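Local atomic coordinates of beta-lactamase-like protein (Novosphingobium pentaromativorans US6-1, PDB entry 6AUF), a protein that probably hydrolyses beta-lactam antibiotics as a zinc-dependent metallo-beta-lactamase of the B3 type. Residues V136-K141 / V158-V163. Residues are numbered along the deposited sequence; the frame is centred on the assembly and turned at random.
Sequences VLESGK and VHVARV
L137 and E138, near the C-terminal end of helix 131-139, meet V158, H159 and V160, which lead into strand 162-164. The contact closes a beta-alpha-beta unit of the metallo-beta-lactamase fold. In this unit strand 126-130 runs into the helix, and strand 162-164 then joins the sheet edge parallel to strand 126-130. The packed part is a backbone bond beside one apolar side-chain contact. V158 N donates to L137 O at 3.1 Å. E138 CA also lies close to V158 O, in a CA-H...O contact. V160 puts its CG2 branch against L137 CB at 4.0 Å, and the same methyl touches E138 CG. L137 also packs on A129, and V158 on I127 and helix 116-121, so this side is buried. The metal site is near but not touched: the L137 side chain is about 8 Å from that of the zinc ligand H107.

The other side is polar and more open, with H159 exposed. E138 CG stands beside its own backbone N (chi1 -67°), and the chain extends from there toward residues 158-163. Its two oxygens have different tasks. OE1 forms a salt bridge with R134, one turn back on the helix. OE2 takes two N-H groups. The H159 ring lies alongside the carboxylate, their planes 23° apart. H159 ND1 gives E138 OE2 only a weak, bent bond of 2.9 Å. The V160 amide makes the straighter bond, at 158°: its N sits 2.9 Å from E138 OE2, on the anti lone pair.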
loop_
_atom_site.group_PDB
_atom_site.type_symbol
_atom_site.label_atom_id
_atom_site.label_comp_id
_atom_site.label_asym_id
_atom_site.label_seq_id
_atom_site.Cartn_x
_atom_site.Cartn_y
_atom_site.Cartn_z
ATOM N N VAL A 136 8.774 13.677 -1.326
ATOM C CA VAL A 136 8.635 13.238 0.064
ATOM C C VAL A 136 9.618 12.113 0.369
ATOM O O VAL A 136 10.376 12.174 1.343
ATOM C CB VAL A 136 7.187 12.807 0.355
ATOM C CG1 VAL A 136 7.115 12.090 1.695
ATOM C CG2 VAL A 136 6.235 14.019 0.319
ATOM N N LEU A 137 9.622 11.071 -0.464
ATOM C CA LEU A 137 10.505 9.925 -0.244
ATOM C C LEU A 137 11.963 10.346 -0.075
ATOM O O LEU A 137 12.667 9.827 0.796
ATOM C CB LEU A 137 10.369 8.942 -1.405
ATOM C CG LEU A 137 9.568 7.684 -1.120
ATOM C CD1 LEU A 137 8.519 7.984 -0.081
ATOM C CD2 LEU A 137 8.945 7.152 -2.395
ATOM N N GLU A 138 12.438 11.277 -0.900
ATOM C CA GLU A 138 13.835 11.687 -0.839
ATOM C C GLU A 138 14.098 12.738 0.233
ATOM O O GLU A 138 15.256 13.113 0.447
ATOM C CB GLU A 138 14.294 12.182 -2.218
ATOM C CG GLU A 138 14.338 11.059 -3.251
ATOM C CD GLU A 138 15.005 11.442 -4.559
ATOM O OE1 GLU A 138 14.957 12.630 -4.941
ATOM O OE2 GLU A 138 15.572 10.543 -5.217
ATOM N N SER A 139 13.060 13.199 0.930
ATOM C CA SER A 139 13.213 14.174 1.998
ATOM C C SER A 139 12.654 13.707 3.330
ATOM O O SER A 139 13.024 14.274 4.361
ATOM C CB SER A 139 12.528 15.498 1.624
ATOM O OG SER A 139 11.120 15.396 1.767
ATOM N N GLY A 140 11.784 12.698 3.341
ATOM C CA GLY A 140 11.170 12.215 4.557
ATOM C C GLY A 140 10.029 13.055 5.079
ATOM O O GLY A 140 9.236 12.557 5.888
ATOM N N LYS A 141 9.916 14.337 4.633
ATOM C CA LYS A 141 8.869 15.268 5.044
ATOM C C LYS A 141 7.649 15.146 4.137
ATOM O O LYS A 141 7.793 15.146 2.907
ATOM C CB LYS A 141 9.374 16.701 5.008
ATOM C CG LYS A 141 8.255 17.735 5.051
ATOM C CD LYS A 141 8.797 19.138 4.863
ATOM C CE LYS A 141 7.852 20.166 5.449
ATOM N NZ LYS A 141 8.561 21.441 5.730
ATOM N N VAL A 158 15.306 8.487 1.684
ATOM C CA VAL A 158 15.854 7.462 0.807
ATOM C C VAL A 158 16.060 8.101 -0.559
ATOM O O VAL A 158 15.430 9.108 -0.891
ATOM C CB VAL A 158 14.904 6.248 0.706
ATOM C CG1 VAL A 158 14.311 6.160 -0.680
ATOM C CG2 VAL A 158 15.625 4.967 1.069
ATOM N N HIS A 159 16.953 7.520 -1.363
ATOM C CA HIS A 159 17.124 7.951 -2.745
ATOM C C HIS A 159 16.294 7.065 -3.663
ATOM O O HIS A 159 16.371 5.832 -3.580
ATOM C CB HIS A 159 18.584 7.917 -3.184
ATOM C CG HIS A 159 18.783 8.312 -4.615
ATOM N ND1 HIS A 159 18.243 9.462 -5.151
ATOM C CD2 HIS A 159 19.449 7.705 -5.626
ATOM C CE1 HIS A 159 18.568 9.547 -6.429
ATOM N NE2 HIS A 159 19.301 8.494 -6.742
ATOM N N VAL A 160 15.507 7.695 -4.535
ATOM C CA VAL A 160 14.681 6.989 -5.508
ATOM C C VAL A 160 15.526 6.733 -6.751
ATOM O O VAL A 160 15.907 7.670 -7.462
ATOM C CB VAL A 160 13.416 7.780 -5.846
ATOM C CG1 VAL A 160 12.684 7.130 -7.006
ATOM C CG2 VAL A 160 12.510 7.860 -4.630
ATOM N N ALA A 161 15.807 5.455 -7.018
ATOM C CA ALA A 161 16.693 5.080 -8.115
ATOM C C ALA A 161 15.985 5.163 -9.457
ATOM O O ALA A 161 16.547 5.665 -10.436
ATOM C CB ALA A 161 17.231 3.667 -7.892
ATOM N N ARG A 162 14.753 4.663 -9.524
ATOM C CA ARG A 162 13.934 4.758 -10.723
ATOM C C ARG A 162 12.659 5.510 -10.387
ATOM O O ARG A 162 11.866 5.066 -9.548
ATOM C CB ARG A 162 13.594 3.379 -11.296
ATOM C CG ARG A 162 12.922 3.499 -12.652
ATOM C CD ARG A 162 12.391 2.202 -13.225
ATOM N NE ARG A 162 11.559 2.502 -14.384
ATOM C CZ ARG A 162 10.621 1.710 -14.883
ATOM N NH1 ARG A 162 9.915 2.111 -15.941
ATOM N NH2 ARG A 162 10.380 0.535 -14.325
ATOM N N VAL A 163 12.447 6.635 -11.039
ATOM C CA VAL A 163 11.250 7.419 -10.786
ATOM C C VAL A 163 10.268 7.192 -11.928
ATOM O O VAL A 163 10.641 7.238 -13.108
ATOM C CB VAL A 163 11.596 8.900 -10.579
ATOM C CG1 VAL A 163 13.034 9.147 -10.981
ATOM C CG2 VAL A 163 10.607 9.782 -11.285
#